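Local coordinates for protein putative hydrolase (Campylobacter jejuni, PDB 3D6L) that probably hydrolyses long-chain fatty acyl-CoA thioesters, working as a hexamer of hot dog fold subunits, at residues 6-14 against 28-39; 63-74 against 85-93. All blocks are in the same frame, centred on the assembly; numbering follows the deposited sequence.

Overall arrangement
Both contacts belong to one hot dog fold, in which an antiparallel sheet wraps round a long central helix. Contact 1 sets strand 9-12 against helix 26-42; contact 2 pairs strands 68-78 and 82-94 of a beta hairpin. Their centres lie about 7 Å apart, and contact 1 closes along the chain before contact 2 opens. Strands 9-12 and 68-78 are neighbours in the sheet: Ile11 O lies 2.7 Å from Ile69 N, a probable hydrogen bond. The helix thus packs on strand 9-12 through contact 1 and on the neighbouring hairpin strand through Ala36 and Cys71. Strand 9-12 is the outermost of this chain, where Lys10 continues the backbone bonding to a second subunit.

Contact 1: 6-14 against 28-39; sequences EPKLKIVAM and WILSQIDLAGAI
Leu9 lays its side chain against the helix, its two methyls dividing the surface between them: CD2 lies 3.5 Å from Gln32 O and also touches Leu35 CB, while CD1 meets Ile39 CD1. Next to it Ala36 CB is 4.2 Å from Leu9 CB and equally near Lys8 CB. The Lys8 chain kinks repeatedly and runs alongside Ile39 in the reverse sense, with Lys8 CD 3.7 Å from Ile39 CG2, before its amine departs from the helix.

At the other end, the Ile11 and Trp28 side chains come at each other from opposing sides, Ile11 CD1 being 3.8 Å from Trp28 CH2, and Ala13 CB reaches the same ring atom at 4.0 Å. Trp28 CG stands anti to the backbone N (chi1 178°), which carries the indole toward the strand. Gln32 folds back in the same helix: its NE2 lies over one face of the indole, toward the rim, and donates to Trp28 O at 3.0 Å. That carbonyl also accepts from Gln32 N, from the opposite side of its plane.

No hydrogen bond crosses this largely apolar interface, where the hot dog fold's central helix packs on the sheet curling round it, nearly antiparallel to strand 9-12 at 155°. Lys8 and Leu9 together face Cys71 of strand 68-78, a classic beta bulge in the 6-14 segment, while Ile33, turned away, packs on strands 48-58 and 100-115.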
# COMPACT_ATOMS: atom_id res chain seq x y z
N GLU A 6 15.79 18.67 16.00
CA GLU A 6 15.42 17.26 15.96
C GLU A 6 14.70 16.94 14.63
O GLU A 6 14.26 17.86 13.93
CB GLU A 6 14.59 16.86 17.21
CG GLU A 6 13.27 17.59 17.42
CD GLU A 6 12.37 16.91 18.47
OE1 GLU A 6 12.84 16.67 19.61
OE2 GLU A 6 11.18 16.65 18.15
N PRO A 7 14.61 15.64 14.26
CA PRO A 7 14.01 15.27 12.98
C PRO A 7 12.55 15.70 12.87
O PRO A 7 11.82 15.66 13.87
CB PRO A 7 14.08 13.73 12.99
CG PRO A 7 15.13 13.40 13.97
CD PRO A 7 15.07 14.45 15.01
N LYS A 8 12.15 16.10 11.67
CA LYS A 8 10.76 16.43 11.37
C LYS A 8 9.97 15.16 11.06
O LYS A 8 8.77 15.09 11.31
CB LYS A 8 10.67 17.44 10.22
CG LYS A 8 11.37 18.77 10.51
CD LYS A 8 10.53 19.65 11.43
CE LYS A 8 11.40 20.44 12.42
NZ LYS A 8 12.54 21.18 11.79
N LEU A 9 10.67 14.17 10.51
CA LEU A 9 10.14 12.83 10.29
C LEU A 9 11.14 11.79 10.73
O LEU A 9 12.35 12.01 10.62
CB LEU A 9 9.79 12.62 8.82
CG LEU A 9 8.32 12.51 8.39
CD1 LEU A 9 7.47 13.65 8.92
CD2 LEU A 9 8.22 12.46 6.87
N LYS A 10 10.63 10.66 11.20
CA LYS A 10 11.43 9.51 11.59
C LYS A 10 10.59 8.24 11.31
O LYS A 10 9.55 8.00 11.94
CB LYS A 10 11.82 9.64 13.07
CG LYS A 10 12.99 8.78 13.51
CD LYS A 10 13.74 9.47 14.67
CE LYS A 10 14.24 8.48 15.74
NZ LYS A 10 15.48 7.73 15.37
N ILE A 11 11.05 7.44 10.35
CA ILE A 11 10.30 6.29 9.85
C ILE A 11 11.25 5.13 9.75
O ILE A 11 12.45 5.34 9.59
CB ILE A 11 9.78 6.48 8.40
CG1 ILE A 11 10.00 7.90 7.88
CG2 ILE A 11 8.34 6.06 8.25
CD1 ILE A 11 11.30 8.06 7.16
N VAL A 12 10.72 3.92 9.83
CA VAL A 12 11.49 2.72 9.49
C VAL A 12 11.29 2.41 8.00
O VAL A 12 10.18 2.49 7.48
CB VAL A 12 11.05 1.51 10.32
CG1 VAL A 12 12.00 0.35 10.10
CG2 VAL A 12 10.98 1.87 11.80
N ALA A 13 12.37 2.07 7.30
CA ALA A 13 12.26 1.62 5.91
C ALA A 13 11.83 0.15 5.88
O ALA A 13 12.55 -0.72 6.37
CB ALA A 13 13.56 1.82 5.17
N MET A 14 10.65 -0.11 5.33
CA MET A 14 10.08 -1.45 5.33
C MET A 14 10.34 -2.22 4.03
O MET A 14 10.59 -1.60 2.99
CB MET A 14 8.58 -1.37 5.64
CG MET A 14 8.27 -0.80 7.03
SD MET A 14 8.80 -1.85 8.42
CE MET A 14 7.54 -3.12 8.41
N TRP A 28 10.17 6.61 -2.51
CA TRP A 28 9.77 6.54 -1.11
C TRP A 28 10.55 7.57 -0.29
O TRP A 28 9.97 8.25 0.55
CB TRP A 28 9.96 5.13 -0.55
CG TRP A 28 9.61 4.97 0.91
CD1 TRP A 28 8.39 4.65 1.43
CD2 TRP A 28 10.50 5.11 2.04
NE1 TRP A 28 8.45 4.60 2.81
CE2 TRP A 28 9.74 4.87 3.21
CE3 TRP A 28 11.86 5.43 2.17
CZ2 TRP A 28 10.29 4.93 4.49
CZ3 TRP A 28 12.41 5.49 3.45
CH2 TRP A 28 11.62 5.24 4.59
N ILE A 29 11.86 7.70 -0.55
CA ILE A 29 12.67 8.69 0.19
C ILE A 29 12.19 10.10 -0.10
O ILE A 29 11.98 10.90 0.81
CB ILE A 29 14.18 8.61 -0.13
CG1 ILE A 29 14.71 7.18 -0.01
CG2 ILE A 29 14.95 9.51 0.83
CD1 ILE A 29 16.13 7.01 -0.53
N LEU A 30 12.03 10.39 -1.38
CA LEU A 30 11.53 11.68 -1.84
C LEU A 30 10.18 12.06 -1.24
O LEU A 30 9.89 13.24 -1.07
CB LEU A 30 11.48 11.69 -3.37
CG LEU A 30 12.57 12.47 -4.12
CD1 LEU A 30 13.85 12.58 -3.33
CD2 LEU A 30 12.84 11.81 -5.45
N SER A 31 9.35 11.06 -0.94
CA SER A 31 8.07 11.25 -0.25
C SER A 31 8.32 11.76 1.17
O SER A 31 7.69 12.73 1.61
CB SER A 31 7.27 9.95 -0.19
OG SER A 31 7.06 9.41 -1.48
N GLN A 32 9.24 11.09 1.87
CA GLN A 32 9.66 11.51 3.20
C GLN A 32 10.21 12.93 3.20
O GLN A 32 9.92 13.72 4.11
CB GLN A 32 10.71 10.55 3.77
CG GLN A 32 10.39 9.06 3.63
CD GLN A 32 8.92 8.69 3.90
OE1 GLN A 32 8.32 9.09 4.91
NE2 GLN A 32 8.33 7.91 2.98
N ILE A 33 10.99 13.26 2.16
CA ILE A 33 11.59 14.60 2.03
C ILE A 33 10.50 15.65 1.84
O ILE A 33 10.50 16.67 2.54
CB ILE A 33 12.62 14.64 0.88
CG1 ILE A 33 13.87 13.84 1.29
CG2 ILE A 33 12.98 16.07 0.51
CD1 ILE A 33 14.80 13.46 0.15
N ASP A 34 9.58 15.39 0.92
CA ASP A 34 8.49 16.31 0.65
C ASP A 34 7.66 16.58 1.90
O ASP A 34 7.36 17.73 2.22
CB ASP A 34 7.62 15.79 -0.50
CG ASP A 34 6.72 16.88 -1.09
OD1 ASP A 34 6.90 18.06 -0.74
OD2 ASP A 34 5.84 16.55 -1.91
N LEU A 35 7.33 15.52 2.63
CA LEU A 35 6.55 15.64 3.87
C LEU A 35 7.30 16.34 5.02
O LEU A 35 6.71 17.16 5.74
CB LEU A 35 6.04 14.28 4.32
CG LEU A 35 4.91 13.65 3.49
CD1 LEU A 35 4.65 12.22 3.96
CD2 LEU A 35 3.63 14.50 3.52
N ALA A 36 8.58 15.99 5.20
CA ALA A 36 9.42 16.58 6.26
C ALA A 36 9.66 18.07 6.03
O ALA A 36 9.63 18.86 6.97
CB ALA A 36 10.73 15.85 6.37
N GLY A 37 9.90 18.44 4.77
CA GLY A 37 10.06 19.85 4.40
C GLY A 37 8.80 20.63 4.71
O GLY A 37 8.87 21.75 5.22
N ALA A 38 7.65 20.04 4.41
CA ALA A 38 6.35 20.69 4.59
C ALA A 38 6.08 21.03 6.06
O ALA A 38 5.61 22.14 6.37
CB ALA A 38 5.24 19.82 4.04
N ILE A 39 6.40 20.10 6.96
CA ILE A 39 6.28 20.33 8.40
C ILE A 39 7.10 21.55 8.82
O ILE A 39 6.66 22.35 9.66
CB ILE A 39 6.73 19.09 9.23
CG1 ILE A 39 5.72 17.96 9.08
CG2 ILE A 39 6.91 19.45 10.72
CD1 ILE A 39 6.26 16.63 9.50

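Contact 2: 63-74 against 85-93; sequences VFIGDIISCYSK and VEVEVTAQR
Phe64 and Arg93 lie aslant one another at the open end of the antiparallel beta hairpin of this hot dog sheet, ring and guanidinium planes 36° apart. Phe64 CD1 lies over one guanidinium face, toward its rim, 3.4 Å from Arg93 CZ. Asp67 comes instead to the guanidinium edge, forming a salt bridge of 2.7 Å between Asp67 OD1 and Arg93 NH1; the hydrogen bond within it is weak by angle. The same OD1 accepts Phe64 N from above the carboxylate plane, so one oxygen joins the arginine to the type II turn Phe64-Asp67.

Beyond the turn, the hydrogen-bonded pairs Ile68-Gln92, Ser70-Thr90, Tyr72-Glu88 and Lys74-Glu86 fix the register, with eight backbone bonds and strand axes 158° apart. Between them lie the non-hydrogen-bonded pairs. Ile69, Cys71, Val87 and Val89 share the face directed at helix 26-42: Cys71 packs on Ala36 and Val89 on Ile33. Across the strands Cys71 SG is 4.2 Å from Val89 CG2.

On the other face, Tyr72 and Thr90 cross at about a right angle. Thr90 OG1 meets the tyrosine ring at its edge, 3.6 Å from Tyr72 CE1, placed there by a chi1 of 71° that sets the hydroxyl between the backbone N and the carbonyl carbon. Glu88 turns its carboxylate away to Ser107 of strand 100-115. One water connects the two strands on this face: it donates to Ile68 O at 2.7 Å and also hydrogen-bonds Ser70 OG and Thr90 OG1.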
# COMPACT_ATOMS: atom_id res chain seq x y z
N VAL A 63 19.81 3.36 0.60
CA VAL A 63 19.05 3.11 1.82
C VAL A 63 18.63 1.63 1.80
O VAL A 63 18.24 1.11 0.74
CB VAL A 63 17.82 4.05 1.93
CG1 VAL A 63 17.04 3.81 3.20
CG2 VAL A 63 18.27 5.50 1.87
N PHE A 64 18.73 0.96 2.95
CA PHE A 64 18.39 -0.46 3.06
C PHE A 64 17.15 -0.72 3.90
O PHE A 64 16.76 0.12 4.73
CB PHE A 64 19.56 -1.28 3.63
CG PHE A 64 20.85 -1.12 2.87
CD1 PHE A 64 22.06 -1.04 3.56
CD2 PHE A 64 20.86 -1.06 1.48
CE1 PHE A 64 23.26 -0.88 2.87
CE2 PHE A 64 22.05 -0.92 0.77
CZ PHE A 64 23.25 -0.82 1.47
N ILE A 65 16.55 -1.89 3.68
CA ILE A 65 15.50 -2.41 4.55
C ILE A 65 15.98 -2.37 6.00
O ILE A 65 17.11 -2.78 6.30
CB ILE A 65 15.11 -3.86 4.16
CG1 ILE A 65 14.43 -3.88 2.78
CG2 ILE A 65 14.22 -4.50 5.23
CD1 ILE A 65 14.31 -5.25 2.14
N GLY A 66 15.14 -1.86 6.89
CA GLY A 66 15.46 -1.85 8.31
C GLY A 66 16.01 -0.55 8.83
O GLY A 66 15.91 -0.29 10.03
N ASP A 67 16.60 0.26 7.95
CA ASP A 67 17.10 1.61 8.30
C ASP A 67 16.02 2.43 8.99
O ASP A 67 14.86 2.40 8.58
CB ASP A 67 17.56 2.40 7.07
CG ASP A 67 18.81 1.85 6.43
OD1 ASP A 67 19.11 2.29 5.30
OD2 ASP A 67 19.51 1.00 7.04
N ILE A 68 16.42 3.14 10.03
CA ILE A 68 15.59 4.16 10.64
C ILE A 68 15.97 5.45 9.92
O ILE A 68 17.11 5.90 10.02
CB ILE A 68 15.83 4.30 12.17
CG1 ILE A 68 16.01 2.92 12.85
CG2 ILE A 68 14.73 5.14 12.84
CD1 ILE A 68 14.83 1.96 12.71
N ILE A 69 15.04 6.00 9.15
CA ILE A 69 15.31 7.21 8.39
C ILE A 69 14.82 8.43 9.15
O ILE A 69 13.66 8.50 9.56
CB ILE A 69 14.72 7.16 6.95
CG1 ILE A 69 15.65 6.37 6.02
CG2 ILE A 69 14.56 8.54 6.35
CD1 ILE A 69 15.47 4.89 6.15
N SER A 70 15.73 9.38 9.35
CA SER A 70 15.42 10.64 10.00
C SER A 70 15.58 11.75 8.98
O SER A 70 16.57 11.81 8.26
CB SER A 70 16.35 10.86 11.19
OG SER A 70 16.08 9.92 12.22
N CYS A 71 14.57 12.61 8.91
CA CYS A 71 14.57 13.74 8.00
C CYS A 71 14.64 15.02 8.80
O CYS A 71 13.72 15.35 9.55
CB CYS A 71 13.30 13.76 7.14
SG CYS A 71 13.02 12.29 6.17
N TYR A 72 15.75 15.72 8.61
CA TYR A 72 16.00 17.00 9.24
C TYR A 72 15.73 18.12 8.25
O TYR A 72 15.91 17.95 7.05
CB TYR A 72 17.45 17.07 9.70
CG TYR A 72 17.82 16.01 10.71
CD1 TYR A 72 18.24 14.74 10.30
CD2 TYR A 72 17.74 16.28 12.09
CE1 TYR A 72 18.59 13.77 11.24
CE2 TYR A 72 18.09 15.31 13.03
CZ TYR A 72 18.51 14.06 12.60
OH TYR A 72 18.85 13.10 13.52
N SER A 73 15.32 19.27 8.78
CA SER A 73 14.96 20.40 7.95
C SER A 73 15.53 21.70 8.46
O SER A 73 15.58 21.94 9.67
CB SER A 73 13.45 20.51 7.86
OG SER A 73 12.91 19.31 7.35
N LYS A 74 15.97 22.54 7.52
CA LYS A 74 16.28 23.92 7.84
C LYS A 74 15.65 24.87 6.82
O LYS A 74 15.93 24.80 5.62
CB LYS A 74 17.80 24.14 7.93
CG LYS A 74 18.16 25.55 8.42
CD LYS A 74 19.62 25.67 8.81
CE LYS A 74 20.02 27.14 8.94
NZ LYS A 74 19.36 27.84 10.10
N VAL A 85 13.42 25.08 1.95
CA VAL A 85 13.80 24.18 3.02
C VAL A 85 14.89 23.24 2.55
O VAL A 85 14.74 22.58 1.53
CB VAL A 85 12.58 23.37 3.55
CG1 VAL A 85 12.98 22.45 4.69
CG2 VAL A 85 11.46 24.30 4.00
N GLU A 86 15.99 23.20 3.29
CA GLU A 86 16.98 22.16 3.08
C GLU A 86 16.59 20.95 3.91
O GLU A 86 16.37 21.06 5.12
CB GLU A 86 18.40 22.64 3.44
CG GLU A 86 19.50 21.61 3.13
CD GLU A 86 19.77 21.42 1.64
OE1 GLU A 86 19.83 22.42 0.89
OE2 GLU A 86 19.93 20.25 1.21
N VAL A 87 16.50 19.80 3.25
CA VAL A 87 16.16 18.56 3.93
C VAL A 87 17.34 17.61 3.85
O VAL A 87 17.88 17.37 2.78
CB VAL A 87 14.89 17.90 3.35
CG1 VAL A 87 14.58 16.59 4.08
CG2 VAL A 87 13.69 18.86 3.42
N GLU A 88 17.74 17.10 5.01
CA GLU A 88 18.83 16.14 5.08
C GLU A 88 18.29 14.85 5.66
O GLU A 88 17.63 14.86 6.70
CB GLU A 88 19.96 16.67 5.97
CG GLU A 88 20.66 17.89 5.41
CD GLU A 88 21.56 17.58 4.23
OE1 GLU A 88 21.95 16.40 4.06
OE2 GLU A 88 21.88 18.52 3.46
N VAL A 89 18.59 13.75 4.99
CA VAL A 89 18.12 12.45 5.44
C VAL A 89 19.31 11.63 5.95
O VAL A 89 20.34 11.54 5.28
CB VAL A 89 17.36 11.71 4.31
CG1 VAL A 89 16.68 10.48 4.85
CG2 VAL A 89 16.34 12.63 3.65
N THR A 90 19.15 11.04 7.14
CA THR A 90 20.14 10.14 7.71
C THR A 90 19.54 8.74 7.91
O THR A 90 18.39 8.61 8.30
CB THR A 90 20.67 10.65 9.08
OG1 THR A 90 19.64 10.53 10.07
CG2 THR A 90 21.10 12.11 9.00
N ALA A 91 20.33 7.70 7.63
CA ALA A 91 19.91 6.33 7.91
C ALA A 91 20.67 5.78 9.11
O ALA A 91 21.90 5.85 9.17
CB ALA A 91 20.10 5.44 6.70
N GLN A 92 19.93 5.25 10.08
CA GLN A 92 20.52 4.60 11.24
C GLN A 92 20.44 3.09 11.03
O GLN A 92 19.37 2.53 10.76
CB GLN A 92 19.78 5.02 12.50
CG GLN A 92 20.56 4.80 13.77
CD GLN A 92 19.74 5.17 14.99
OE1 GLN A 92 19.23 6.29 15.10
NE2 GLN A 92 19.60 4.22 15.92
N ARG A 93 21.58 2.43 11.16
CA ARG A 93 21.81 1.11 10.60
C ARG A 93 22.67 0.30 11.56
O ARG A 93 23.57 0.85 12.20
CB ARG A 93 22.54 1.30 9.26
CG ARG A 93 22.73 0.06 8.41
CD ARG A 93 22.30 0.35 6.99
NE ARG A 93 23.30 1.04 6.19
CZ ARG A 93 23.04 1.84 5.16
NH1 ARG A 93 21.79 2.10 4.78
NH2 ARG A 93 24.05 2.39 4.49
O HOH W 1 18.04 8.06 11.37